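Local coordinates for protein endoglycosidase (Bacteroides thetaiotaomicron, PDB 6Q64) that probably hydrolyses O-glycosidic bonds in complex N-glycans, as an endo-acting glycoside hydrolase of family 18, at residues P69-F74 / K350-G355; Y251-Y256 / R278-T283; V284-G289 / I330-M335; T296-V301 / I313-T318. The protein carries 1 engineered substitution. One frame throughout, in Å; residues are numbered along the deposited sequence.

Interaction 1. Residues P69-F74 / K350-G355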
loop_
_atom_site.group_PDB
_atom_site.type_symbol
_atom_site.label_atom_id
_atom_site.label_comp_id
_atom_site.label_asym_id
_atom_site.label_seq_id
_atom_site.Cartn_x
_atom_site.Cartn_y
_atom_site.Cartn_z
ATOM N N PRO A 69 1.899 -7.285 -15.821
ATOM C CA PRO A 69 2.454 -6.016 -15.376
ATOM C C PRO A 69 1.610 -4.874 -15.968
ATOM O O PRO A 69 1.307 -4.851 -17.149
ATOM C CB PRO A 69 3.878 -6.154 -15.925
ATOM C CG PRO A 69 3.678 -6.805 -17.286
ATOM C CD PRO A 69 2.403 -7.622 -17.170
ATOM N N HIS A 70 1.208 -3.965 -15.087
ATOM C CA HIS A 70 0.117 -2.993 -15.312
ATOM C C HIS A 70 0.279 -1.877 -14.294
ATOM O O HIS A 70 1.098 -2.040 -13.407
ATOM C CB HIS A 70 -1.250 -3.680 -15.202
ATOM C CG HIS A 70 -1.589 -4.199 -13.852
ATOM N ND1 HIS A 70 -1.202 -5.464 -13.436
ATOM C CD2 HIS A 70 -2.297 -3.644 -12.840
ATOM C CE1 HIS A 70 -1.598 -5.643 -12.183
ATOM N NE2 HIS A 70 -2.306 -4.545 -11.803
ATOM N N VAL A 71 -0.454 -0.775 -14.434
ATOM C CA VAL A 71 -0.513 0.238 -13.350
ATOM C C VAL A 71 -1.348 -0.362 -12.220
ATOM O O VAL A 71 -2.557 -0.446 -12.386
ATOM C CB VAL A 71 -1.134 1.539 -13.827
ATOM C CG1 VAL A 71 -1.205 2.510 -12.682
ATOM C CG2 VAL A 71 -0.393 2.118 -15.002
ATOM N N LYS A 72 -0.702 -0.835 -11.162
ATOM C CA LYS A 72 -1.355 -1.373 -9.961
ATOM C C LYS A 72 -2.240 -0.296 -9.357
ATOM O O LYS A 72 -1.960 0.902 -9.555
ATOM C CB LYS A 72 -0.327 -1.873 -8.954
ATOM C CG LYS A 72 0.222 -3.242 -9.317
ATOM C CD LYS A 72 1.198 -3.794 -8.316
ATOM C CE LYS A 72 1.851 -5.045 -8.863
ATOM N NZ LYS A 72 2.565 -5.767 -7.786
ATOM N N GLY A 73 -3.324 -0.733 -8.718
ATOM C CA GLY A 73 -4.236 0.148 -7.976
ATOM C C GLY A 73 -4.108 -0.188 -6.519
ATOM O O GLY A 73 -4.116 -1.391 -6.210
ATOM N N PHE A 74 -3.949 0.833 -5.687
ATOM C CA PHE A 74 -3.665 0.710 -4.247
ATOM C C PHE A 74 -4.480 1.773 -3.501
ATOM O O PHE A 74 -5.003 2.735 -4.107
ATOM C CB PHE A 74 -2.150 0.846 -4.054
ATOM C CG PHE A 74 -1.709 1.231 -2.658
ATOM C CD1 PHE A 74 -1.482 0.262 -1.698
ATOM C CD2 PHE A 74 -1.534 2.560 -2.319
ATOM C CE1 PHE A 74 -1.113 0.617 -0.416
ATOM C CE2 PHE A 74 -1.171 2.910 -1.037
ATOM C CZ PHE A 74 -0.974 1.940 -0.085
ATOM N N LYS A 350 -11.489 5.512 -12.978
ATOM C CA LYS A 350 -11.133 6.307 -14.156
ATOM C C LYS A 350 -9.610 6.268 -14.297
ATOM O O LYS A 350 -9.116 5.929 -15.391
ATOM C CB LYS A 350 -11.623 7.745 -13.990
ATOM C CG LYS A 350 -11.791 8.506 -15.297
ATOM C CD LYS A 350 -12.271 9.890 -15.049
ATOM C CE LYS A 350 -13.443 10.260 -15.927
ATOM N NZ LYS A 350 -12.954 10.682 -17.269
ATOM N N ALA A 351 -8.901 6.599 -13.219
ATOM C CA ALA A 351 -7.426 6.668 -13.193
ATOM C C ALA A 351 -6.885 5.357 -13.753
ATOM O O ALA A 351 -6.188 5.416 -14.766
ATOM C CB ALA A 351 -6.931 6.949 -11.808
ATOM N N LEU A 352 -7.292 4.209 -13.212
ATOM C CA LEU A 352 -6.775 2.884 -13.671
ATOM C C LEU A 352 -7.217 2.582 -15.097
ATOM O O LEU A 352 -6.525 1.823 -15.759
ATOM C CB LEU A 352 -7.217 1.801 -12.696
ATOM C CG LEU A 352 -6.694 2.065 -11.291
ATOM C CD1 LEU A 352 -7.198 1.058 -10.297
ATOM C CD2 LEU A 352 -5.169 2.067 -11.310
ATOM N N TYR A 353 -8.301 3.185 -15.561
ATOM C CA TYR A 353 -8.777 2.999 -16.944
ATOM C C TYR A 353 -7.842 3.801 -17.850
ATOM O O TYR A 353 -7.471 3.341 -18.952
ATOM C CB TYR A 353 -10.247 3.414 -17.069
ATOM C CG TYR A 353 -10.712 3.579 -18.503
ATOM C CD1 TYR A 353 -10.860 2.473 -19.330
ATOM C CD2 TYR A 353 -11.022 4.830 -19.020
ATOM C CE1 TYR A 353 -11.248 2.612 -20.658
ATOM C CE2 TYR A 353 -11.415 4.981 -20.336
ATOM C CZ TYR A 353 -11.502 3.876 -21.169
ATOM O OH TYR A 353 -11.924 4.031 -22.459
ATOM N N PHE A 354 -7.473 4.997 -17.392
ATOM C CA PHE A 354 -6.521 5.901 -18.105
ATOM C C PHE A 354 -5.131 5.215 -18.142
ATOM O O PHE A 354 -4.612 4.970 -19.215
ATOM C CB PHE A 354 -6.599 7.309 -17.494
ATOM C CG PHE A 354 -7.614 8.204 -18.161
ATOM C CD1 PHE A 354 -8.924 7.792 -18.342
ATOM C CD2 PHE A 354 -7.272 9.456 -18.631
ATOM C CE1 PHE A 354 -9.847 8.613 -18.978
ATOM C CE2 PHE A 354 -8.192 10.264 -19.278
ATOM C CZ PHE A 354 -9.483 9.846 -19.438
ATOM N N GLY A 355 -4.636 4.740 -17.006
ATOM C CA GLY A 355 -3.318 4.103 -16.881
ATOM C C GLY A 355 -3.162 2.819 -17.674
ATOM O O GLY A 355 -2.045 2.572 -18.165
#
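In the TIM barrel of this family 18 enzyme, Val71, just before the first strand (72-76), and Gly73 within it pack against Leu352 and Gly355 of the last helix, 346-358, so the first strand of the barrel meets its last helix. The contact is small, burying 177 Å² in all, and is made by van der Waals packing. Leu352 does most of the work. Its CG stands opposite its own carbonyl carbon (chi1 -60°), which brings both methyls to the strand: CD2 lies 3.8 Å from Val71 O and equally close to Lys72 O, while CD1 rests 3.9 Å from CA of Gly73. A CB on Gly73 would fall only 2.6 Å from CD1 of Leu352, so the bare backbone lets the leucine in. Val71 directs its CB at the helix and divides its methyls, CG1 facing CD2 of Leu352 at 4.2 Å. Close by, the side chain of Asn356 hydrogen-bonds to Val71 N and Leu352 O, tying strand entry to helix, and Leu352 also touches Ile330 of the adjacent strand. The other branch of Val71, CG2, sits 3.6 Å from Gly355 O, and a CB on that glycine would come to 3.2 Å from Val71 CG2.

Interaction 2. Residues Y251-Y256 / R278-T283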
loop_
_atom_site.group_PDB
_atom_site.type_symbol
_atom_site.label_atom_id
_atom_site.label_comp_id
_atom_site.label_asym_id
_atom_site.label_seq_id
_atom_site.Cartn_x
_atom_site.Cartn_y
_atom_site.Cartn_z
ATOM N N TYR A 251 7.760 1.113 -3.427
ATOM C CA TYR A 251 8.153 2.415 -2.853
ATOM C C TYR A 251 6.927 3.308 -2.991
ATOM O O TYR A 251 6.537 3.596 -4.138
ATOM C CB TYR A 251 9.391 2.946 -3.586
ATOM C CG TYR A 251 10.430 1.902 -3.945
ATOM C CD1 TYR A 251 10.864 0.977 -3.020
ATOM C CD2 TYR A 251 10.974 1.823 -5.205
ATOM C CE1 TYR A 251 11.778 -0.010 -3.349
ATOM C CE2 TYR A 251 11.890 0.844 -5.548
ATOM C CZ TYR A 251 12.312 -0.070 -4.615
ATOM O OH TYR A 251 13.232 -1.031 -4.915
ATOM N N ILE A 252 6.294 3.682 -1.885
ATOM C CA ILE A 252 4.962 4.354 -1.950
ATOM C C ILE A 252 5.131 5.772 -1.454
ATOM O O ILE A 252 5.562 5.956 -0.283
ATOM C CB ILE A 252 3.880 3.611 -1.139
ATOM C CG1 ILE A 252 3.873 2.111 -1.450
ATOM C CG2 ILE A 252 2.528 4.248 -1.371
ATOM C CD1 ILE A 252 2.735 1.367 -0.805
ATOM N N TYR A 253 4.810 6.725 -2.306
ATOM C CA TYR A 253 5.000 8.150 -1.980
ATOM C C TYR A 253 3.629 8.810 -1.842
ATOM O O TYR A 253 2.705 8.525 -2.596
ATOM C CB TYR A 253 5.881 8.857 -3.014
ATOM C CG TYR A 253 7.264 8.279 -3.235
ATOM C CD1 TYR A 253 7.451 7.164 -4.017
ATOM C CD2 TYR A 253 8.393 8.879 -2.725
ATOM C CE1 TYR A 253 8.713 6.656 -4.259
ATOM C CE2 TYR A 253 9.658 8.369 -2.935
ATOM C CZ TYR A 253 9.827 7.259 -3.719
ATOM O OH TYR A 253 11.063 6.758 -4.012
ATOM N N GLN A 254 3.553 9.677 -0.842
ATOM C CA GLN A 254 2.492 10.662 -0.628
ATOM C C GLN A 254 2.756 11.850 -1.544
ATOM O O GLN A 254 3.260 12.835 -1.053
ATOM C CB GLN A 254 2.510 11.089 0.837
ATOM C CG GLN A 254 1.854 10.094 1.767
ATOM C CD GLN A 254 2.789 9.082 2.369
ATOM O OE1 GLN A 254 3.454 9.335 3.369
ATOM N NE2 GLN A 254 2.769 7.887 1.818
ATOM N N ALA A 255 2.326 11.794 -2.801
ATOM C CA ALA A 255 2.414 12.933 -3.756
ATOM C C ALA A 255 1.170 13.824 -3.648
ATOM O O ALA A 255 0.604 14.207 -4.697
ATOM C CB ALA A 255 2.579 12.424 -5.173
ATOM N N TYR A 256 0.779 14.180 -2.430
ATOM C CA TYR A 256 -0.504 14.886 -2.173
ATOM C C TYR A 256 -0.474 16.301 -2.802
ATOM O O TYR A 256 -1.370 16.607 -3.631
ATOM C CB TYR A 256 -0.803 14.924 -0.670
ATOM C CG TYR A 256 -0.869 13.613 0.094
ATOM C CD1 TYR A 256 -1.151 12.387 -0.491
ATOM C CD2 TYR A 256 -0.722 13.637 1.471
ATOM C CE1 TYR A 256 -1.262 11.229 0.275
ATOM C CE2 TYR A 256 -0.823 12.493 2.249
ATOM C CZ TYR A 256 -1.112 11.279 1.657
ATOM O OH TYR A 256 -1.173 10.183 2.491
ATOM N N ARG A 278 9.021 0.850 -11.949
ATOM C CA ARG A 278 7.953 -0.189 -11.929
ATOM C C ARG A 278 7.540 -0.540 -10.492
ATOM O O ARG A 278 6.443 -1.085 -10.308
ATOM C CB ARG A 278 8.372 -1.383 -12.785
ATOM C CG ARG A 278 8.357 -1.058 -14.281
ATOM C CD ARG A 278 7.002 -0.624 -14.844
ATOM N NE ARG A 278 6.041 -1.650 -14.445
ATOM C CZ ARG A 278 4.791 -1.454 -14.048
ATOM N NH1 ARG A 278 4.061 -2.494 -13.692
ATOM N NH2 ARG A 278 4.260 -0.247 -13.997
ATOM N N LYS A 279 8.320 -0.190 -9.480
ATOM C CA LYS A 279 7.933 -0.505 -8.088
ATOM C C LYS A 279 7.428 0.748 -7.357
ATOM O O LYS A 279 7.081 0.656 -6.157
ATOM C CB LYS A 279 9.116 -1.103 -7.342
ATOM C CG LYS A 279 9.671 -2.379 -7.936
ATOM C CD LYS A 279 10.999 -2.784 -7.301
ATOM C CE LYS A 279 10.960 -2.947 -5.804
ATOM N NZ LYS A 279 12.223 -3.554 -5.325
ATOM N N THR A 280 7.418 1.899 -8.010
ATOM C CA THR A 280 6.992 3.136 -7.327
ATOM C C THR A 280 5.470 3.287 -7.474
ATOM O O THR A 280 4.910 3.084 -8.580
ATOM C CB THR A 280 7.790 4.341 -7.820
ATOM O OG1 THR A 280 9.162 4.177 -7.452
ATOM C CG2 THR A 280 7.262 5.607 -7.199
ATOM N N ILE A 281 4.814 3.617 -6.374
ATOM C CA ILE A 281 3.363 3.943 -6.336
ATOM C C ILE A 281 3.243 5.394 -5.882
ATOM O O ILE A 281 3.876 5.743 -4.874
ATOM C CB ILE A 281 2.602 2.945 -5.439
ATOM C CG1 ILE A 281 2.324 1.645 -6.194
ATOM C CG2 ILE A 281 1.303 3.533 -4.953
ATOM C CD1 ILE A 281 2.184 0.447 -5.306
ATOM N N ILE A 282 2.484 6.209 -6.611
ATOM C CA ILE A 282 2.240 7.615 -6.199
ATOM C C ILE A 282 0.764 7.746 -5.835
ATOM O O ILE A 282 -0.088 7.150 -6.511
ATOM C CB ILE A 282 2.683 8.604 -7.275
ATOM C CG1 ILE A 282 2.452 8.074 -8.694
ATOM C CG2 ILE A 282 4.139 8.935 -7.038
ATOM C CD1 ILE A 282 2.667 9.117 -9.789
ATOM N N THR A 283 0.506 8.470 -4.755
ATOM C CA THR A 283 -0.799 8.512 -4.082
ATOM C C THR A 283 -1.229 9.957 -3.920
ATOM O O THR A 283 -0.388 10.882 -3.746
ATOM C CB THR A 283 -0.775 7.802 -2.727
ATOM O OG1 THR A 283 -0.006 8.569 -1.790
ATOM C CG2 THR A 283 -0.255 6.388 -2.865
#
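Tyr251 to Gln254 pair in parallel with Thr280 to Thr283, and most of this buried contact is tight. Tyr251 O takes the amide of Ile281 (N to O 2.8 Å), and Ile281 O in turn takes Tyr253 N at 2.9 Å with a nearly straight N-H...O angle of 171°. Tyr253 O is gripped twice by Thr283, weakly by its N and firmly by OG1 at 2.8 Å. On the face that carries Ile252 and Thr283, Ile252 CG2 meets CG2 of Ile281 at 3.9 Å and the methyl of Thr283; on the face of Tyr253 and Thr280, Thr280 CG2 presses on Tyr253 CE1 at 3.4 Å, its OG1 being bonded to Trp276 O. Equally close is buried Tyr251, where the Lys279 chain, bent at chi3 (56°), lets NZ donate to Tyr251 OH at 2.7 Å. A phenylalanine in place of Tyr251 would probably deprive this ammonium group of its hydroxyl mate, leaving it to the carbonyls of Ser245 and Val248. The fit slackens at partly exposed Gln254, which barely touches the partner strand and bonds instead to Asp234. With helix 261-268 lying between the two strands in sequence, the arrangement is a beta-alpha-beta crossover of the TIM barrel.

Interaction 3. Residues V284-G289 / I330-M335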
loop_
_atom_site.group_PDB
_atom_site.type_symbol
_atom_site.label_atom_id
_atom_site.label_comp_id
_atom_site.label_asym_id
_atom_site.label_seq_id
_atom_site.Cartn_x
_atom_site.Cartn_y
_atom_site.Cartn_z
ATOM N N VAL A 284 -2.535 10.103 -3.945
ATOM C CA VAL A 284 -3.198 11.413 -3.823
ATOM C C VAL A 284 -4.075 11.422 -2.553
ATOM O O VAL A 284 -4.265 10.336 -1.923
ATOM C CB VAL A 284 -3.908 11.670 -5.155
ATOM C CG1 VAL A 284 -5.134 10.795 -5.307
ATOM C CG2 VAL A 284 -4.237 13.141 -5.295
ATOM N N GLU A 285 -4.487 12.615 -2.106
ATOM C CA GLU A 285 -5.041 12.819 -0.736
ATOM C C GLU A 285 -6.556 13.007 -0.845
ATOM O O GLU A 285 -7.009 14.066 -1.328
ATOM C CB GLU A 285 -4.232 13.915 -0.036
ATOM C CG GLU A 285 -4.927 14.721 1.039
ATOM C CD GLU A 285 -5.850 14.032 2.020
ATOM O OE1 GLU A 285 -5.405 13.742 3.168
ATOM O OE2 GLU A 285 -7.032 13.866 1.650
ATOM N N PHE A 286 -7.290 11.982 -0.416
ATOM C CA PHE A 286 -8.720 11.778 -0.757
ATOM C C PHE A 286 -9.630 12.117 0.433
ATOM O O PHE A 286 -10.809 12.403 0.184
ATOM C CB PHE A 286 -8.905 10.374 -1.337
ATOM C CG PHE A 286 -9.149 10.363 -2.823
ATOM C CD1 PHE A 286 -8.650 11.371 -3.624
ATOM C CD2 PHE A 286 -9.904 9.362 -3.407
ATOM C CE1 PHE A 286 -8.901 11.383 -4.979
ATOM C CE2 PHE A 286 -10.143 9.370 -4.770
ATOM C CZ PHE A 286 -9.641 10.382 -5.554
ATOM N N GLU A 287 -9.094 12.148 1.658
ATOM C CA GLU A 287 -9.724 12.826 2.821
ATOM C C GLU A 287 -10.152 14.238 2.393
ATOM O O GLU A 287 -11.251 14.643 2.747
ATOM C CB GLU A 287 -8.768 12.737 4.007
ATOM C CG GLU A 287 -9.145 13.558 5.228
ATOM C CD GLU A 287 -8.459 13.082 6.507
ATOM O OE1 GLU A 287 -9.086 12.295 7.228
ATOM O OE2 GLU A 287 -7.281 13.456 6.751
ATOM N N GLN A 288 -9.392 14.923 1.548
ATOM C CA GLN A 288 -9.710 16.315 1.134
ATOM C C GLN A 288 -10.083 16.436 -0.351
ATOM O O GLN A 288 -10.725 17.422 -0.693
ATOM C CB GLN A 288 -8.512 17.192 1.453
ATOM C CG GLN A 288 -8.545 17.722 2.871
ATOM C CD GLN A 288 -7.561 18.862 2.977
ATOM O OE1 GLN A 288 -6.525 18.874 2.302
ATOM N NE2 GLN A 288 -7.901 19.852 3.792
ATOM N N GLY A 289 -9.680 15.507 -1.214
ATOM C CA GLY A 289 -9.791 15.702 -2.671
ATOM C C GLY A 289 -10.617 14.634 -3.355
ATOM O O GLY A 289 -10.647 14.644 -4.607
ATOM N N ILE A 330 -0.807 3.709 -8.794
ATOM C CA ILE A 330 -1.392 4.882 -8.097
ATOM C C ILE A 330 -2.286 4.371 -6.973
ATOM O O ILE A 330 -2.673 3.190 -7.018
ATOM C CB ILE A 330 -2.183 5.752 -9.079
ATOM C CG1 ILE A 330 -3.338 4.965 -9.684
ATOM C CG2 ILE A 330 -1.277 6.312 -10.159
ATOM C CD1 ILE A 330 -4.614 5.703 -9.565
ATOM N N GLY A 331 -2.568 5.250 -6.020
ATOM C CA GLY A 331 -3.458 4.998 -4.882
ATOM C C GLY A 331 -4.028 6.287 -4.299
ATOM O O GLY A 331 -3.608 7.390 -4.662
ATOM N N THR A 332 -4.952 6.138 -3.366
ATOM C CA THR A 332 -5.656 7.250 -2.705
ATOM C C THR A 332 -5.578 7.007 -1.211
ATOM O O THR A 332 -5.629 5.838 -0.797
ATOM C CB THR A 332 -7.083 7.260 -3.224
ATOM O OG1 THR A 332 -7.427 5.883 -3.080
ATOM C CG2 THR A 332 -7.215 7.719 -4.662
ATOM N N TYR A 333 -5.348 8.076 -0.459
ATOM C CA TYR A 333 -5.407 8.090 1.024
ATOM C C TYR A 333 -6.872 8.270 1.409
ATOM O O TYR A 333 -7.488 9.246 0.935
ATOM C CB TYR A 333 -4.496 9.193 1.563
ATOM C CG TYR A 333 -4.537 9.403 3.050
ATOM C CD1 TYR A 333 -4.064 8.445 3.928
ATOM C CD2 TYR A 333 -5.035 10.583 3.576
ATOM C CE1 TYR A 333 -4.098 8.651 5.301
ATOM C CE2 TYR A 333 -5.052 10.821 4.940
ATOM C CZ TYR A 333 -4.587 9.849 5.806
ATOM O OH TYR A 333 -4.641 10.103 7.148
ATOM N N HIS A 334 -7.392 7.349 2.227
ATOM C CA HIS A 334 -8.831 7.242 2.569
ATOM C C HIS A 334 -9.571 7.053 1.247
ATOM O O HIS A 334 -10.341 7.915 0.822
ATOM C CB HIS A 334 -9.270 8.447 3.426
ATOM C CG HIS A 334 -9.051 8.256 4.898
ATOM N ND1 HIS A 334 -8.294 9.129 5.657
ATOM C CD2 HIS A 334 -9.502 7.314 5.758
ATOM C CE1 HIS A 334 -8.270 8.721 6.909
ATOM N NE2 HIS A 334 -8.998 7.607 6.993
HETATM N N MSE A 335 -9.235 5.938 0.582
HETATM C CA MSE A 335 -9.761 5.588 -0.731
HETATM C C MSE A 335 -11.289 5.541 -0.724
HETATM O O MSE A 335 -11.909 5.881 -1.729
HETATM C CB MSE A 335 -9.197 4.243 -1.206
HETATM C CG MSE A 335 -9.018 3.233 -0.130
HETATM SE SE MSE A 335 -8.453 1.503 -0.839
HETATM C CE MSE A 335 -8.508 1.481 -2.777
#
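Backbone hydrogen bonds join Val284 and Glu285 in parallel register to Thr332 and Tyr333: Val284 N donates to Gly331 O at 3.0 Å, and Tyr333 N to Val284 O at 2.9 Å. Beyond them the strand turns into helix 286-289, and Tyr333 O receives two weak bonds, from Phe286 N and Glu287 N. Glu285 caps this short helix, its OE2 accepting Gln288 N at 2.6 Å from the syn side, although 35° out of the carboxylate plane.

Apolar packing centres on Phe286, whose ring takes the methyl of Thr332 over one face, a CH-pi contact with CG2 3.5 Å from the ring centroid. The methyl gets there because Thr332 CG2 lies opposite its own carbonyl carbon, with OG1 between the backbone N and the carbonyl carbon (chi1 48°). An alanine instead of Phe286 would probably strip this methyl of its aromatic cover on one side and open a gap between the helix start and the strand.

Carboxylate contacts form the third group. Glu285 OE1 approaches the edge of the Tyr333 ring, 3.2 Å from CD2, with the two planes 84° apart. The Glu287 carboxylate runs alongside the His334 imidazole, OE1 3.6 Å from ND1, too far to count as a bond.

Strand 280-285 is thus paired with strand 329-333, which borders strand 72-76 on its other side; helix 311-317 covers Val284 and Thr332 through Ile313, and Trp104 meets the rings of Tyr333 and His334 edge-to-face.

Interaction 4. Residues T296-V301 / I313-T318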
loop_
_atom_site.group_PDB
_atom_site.type_symbol
_atom_site.label_atom_id
_atom_site.label_comp_id
_atom_site.label_asym_id
_atom_site.label_seq_id
_atom_site.Cartn_x
_atom_site.Cartn_y
_atom_site.Cartn_z
ATOM N N THR A 296 -7.103 20.948 -7.312
ATOM C CA THR A 296 -7.920 21.532 -8.400
ATOM C C THR A 296 -7.044 22.357 -9.338
ATOM O O THR A 296 -7.522 22.670 -10.452
ATOM C CB THR A 296 -9.028 22.365 -7.763
ATOM O OG1 THR A 296 -8.321 23.363 -7.038
ATOM C CG2 THR A 296 -9.896 21.552 -6.831
ATOM N N TYR A 297 -5.832 22.681 -8.870
ATOM C CA TYR A 297 -4.836 23.584 -9.502
ATOM C C TYR A 297 -3.595 22.805 -9.949
ATOM O O TYR A 297 -2.504 23.344 -9.899
ATOM C CB TYR A 297 -4.407 24.661 -8.508
ATOM C CG TYR A 297 -3.805 24.146 -7.225
ATOM C CD1 TYR A 297 -4.607 23.683 -6.198
ATOM C CD2 TYR A 297 -2.439 24.152 -7.015
ATOM C CE1 TYR A 297 -4.072 23.227 -5.002
ATOM C CE2 TYR A 297 -1.887 23.699 -5.827
ATOM C CZ TYR A 297 -2.704 23.228 -4.813
ATOM O OH TYR A 297 -2.177 22.780 -3.634
ATOM N N TYR A 298 -3.749 21.555 -10.364
ATOM C CA TYR A 298 -2.651 20.731 -10.922
ATOM C C TYR A 298 -2.478 21.081 -12.393
ATOM O O TYR A 298 -3.478 21.501 -13.034
ATOM C CB TYR A 298 -2.939 19.237 -10.816
ATOM C CG TYR A 298 -1.788 18.301 -11.090
ATOM C CD1 TYR A 298 -0.866 17.992 -10.098
ATOM C CD2 TYR A 298 -1.654 17.666 -12.318
ATOM C CE1 TYR A 298 0.173 17.099 -10.326
ATOM C CE2 TYR A 298 -0.626 16.769 -12.563
ATOM C CZ TYR A 298 0.295 16.487 -11.561
ATOM O OH TYR A 298 1.294 15.578 -11.750
ATOM N N THR A 299 -1.229 20.946 -12.859
ATOM C CA THR A 299 -0.812 21.056 -14.280
ATOM C C THR A 299 -0.116 19.764 -14.689
ATOM O O THR A 299 0.899 19.430 -14.060
ATOM C CB THR A 299 0.109 22.248 -14.531
ATOM O OG1 THR A 299 -0.341 23.277 -13.639
ATOM C CG2 THR A 299 0.109 22.632 -15.997
ATOM N N SER A 300 -0.702 19.064 -15.663
ATOM C CA SER A 300 -0.186 17.802 -16.245
ATOM C C SER A 300 0.685 18.148 -17.439
ATOM O O SER A 300 0.426 19.152 -18.097
ATOM C CB SER A 300 -1.291 16.855 -16.671
ATOM O OG SER A 300 -0.763 15.668 -17.255
ATOM N N VAL A 301 1.591 17.237 -17.739
ATOM C CA VAL A 301 2.503 17.261 -18.919
ATOM C C VAL A 301 1.703 16.795 -20.147
ATOM O O VAL A 301 2.229 16.755 -21.268
ATOM C CB VAL A 301 3.727 16.383 -18.575
ATOM C CG1 VAL A 301 3.456 14.914 -18.854
ATOM C CG2 VAL A 301 4.982 16.879 -19.244
ATOM N N ILE A 313 -4.791 12.879 -10.304
ATOM C CA ILE A 313 -4.823 11.381 -10.269
ATOM C C ILE A 313 -4.683 10.799 -11.688
ATOM O O ILE A 313 -4.247 9.639 -11.842
ATOM C CB ILE A 313 -6.075 10.843 -9.558
ATOM C CG1 ILE A 313 -5.923 9.346 -9.263
ATOM C CG2 ILE A 313 -7.322 11.161 -10.367
ATOM C CD1 ILE A 313 -6.789 8.830 -8.134
ATOM N N LEU A 314 -5.038 11.531 -12.727
ATOM C CA LEU A 314 -5.039 10.893 -14.065
ATOM C C LEU A 314 -3.633 11.008 -14.626
ATOM O O LEU A 314 -3.222 10.074 -15.342
ATOM C CB LEU A 314 -6.073 11.555 -14.981
ATOM C CG LEU A 314 -7.519 11.498 -14.493
ATOM C CD1 LEU A 314 -8.425 12.250 -15.442
ATOM C CD2 LEU A 314 -7.979 10.068 -14.349
ATOM N N ASP A 315 -2.958 12.126 -14.322
ATOM C CA ASP A 315 -1.543 12.326 -14.685
ATOM C C ASP A 315 -0.751 11.200 -14.041
ATOM O O ASP A 315 0.039 10.537 -14.748
ATOM C CB ASP A 315 -1.014 13.682 -14.230
ATOM C CG ASP A 315 0.360 13.995 -14.796
ATOM O OD1 ASP A 315 0.553 13.808 -16.040
ATOM O OD2 ASP A 315 1.231 14.380 -13.977
ATOM N N TYR A 316 -0.995 10.970 -12.752
ATOM C CA TYR A 316 -0.254 9.941 -11.985
ATOM C C TYR A 316 -0.405 8.591 -12.700
ATOM O O TYR A 316 0.551 7.896 -13.031
ATOM C CB TYR A 316 -0.707 9.919 -10.529
ATOM C CG TYR A 316 -0.284 11.102 -9.702
ATOM C CD1 TYR A 316 0.104 12.312 -10.267
ATOM C CD2 TYR A 316 -0.267 11.024 -8.322
ATOM C CE1 TYR A 316 0.490 13.408 -9.489
ATOM C CE2 TYR A 316 0.078 12.114 -7.525
ATOM C CZ TYR A 316 0.438 13.315 -8.109
ATOM O OH TYR A 316 0.779 14.375 -7.327
ATOM N N ALA A 317 -1.630 8.210 -12.988
ATOM C CA ALA A 317 -1.904 6.858 -13.515
ATOM C C ALA A 317 -1.214 6.683 -14.863
ATOM O O ALA A 317 -0.971 5.528 -15.197
ATOM C CB ALA A 317 -3.395 6.635 -13.631
ATOM N N THR A 318 -0.997 7.760 -15.619
ATOM C CA THR A 318 -0.506 7.673 -17.015
ATOM C C THR A 318 0.958 8.150 -17.104
ATOM O O THR A 318 1.389 8.421 -18.254
ATOM C CB THR A 318 -1.350 8.515 -17.971
ATOM O OG1 THR A 318 -1.234 9.851 -17.508
ATOM C CG2 THR A 318 -2.804 8.114 -18.015
#
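Tyr298 is the first residue of 296-301 to meet the helix, and its hydroxyl donates to Asp315 OD2 at 2.5 Å. The bond arrives on the anti side of the carboxylate, 17° out of its plane, and OD2 lies near the plane of the phenol ring, at its edge. The same OH rests 3.2 Å from Tyr316 CE1, at the edge of that ring; the two rings meet obliquely, their planes 71° apart. Two residues on, with OG anti to the backbone N (chi1 179°), the Ser300 hydroxyl reaches over the carboxylate and donates a hydrogen bond to Asp315 OD1 at 2.6 Å, from well above its plane. Each oxygen of the buried Asp315 thus has a hydroxyl donor from the loop, and the two donated hydroxyls would probably favour the ionised form; OD2 has a further hydrogen-bond partner in Thr261 OG1. The arrangement ties the irregular chain between helices 286-289 and 311-317 back onto the second of them. Helix 261-268 packs against both partners: its Val264 touches Tyr298 and Tyr316, and Tyr316 OH bonds to Ala255 O. Elsewhere on helix 311-317, Ile313 and Ala317 pack on Ile330 of strand 329-333 and on Ala351 of helix 346-358.

The four contacts lie within a single TIM barrel, their centres about 12 to 15 Å apart. Interactions 2 and 3 share strand 280-285 and follow one another across the parallel sheet, from strand 251-254 to 329-333; interaction 1 adds the neighbouring strand, 72-76, which pairs with 329-333 through Ile330. Along the chain interaction 1 spans all the others, interaction 2 closes before interaction 3 opens, and interaction 4 is nested within interaction 3. Ile313 and Tyr316 of interaction 4 join the outer helix 311-317 to interactions 2 and 3, while Ala351 packs it against the last helix. They lie around the place where the first strand, 72-76, pairs with the last, 329-333, which closes the barrel.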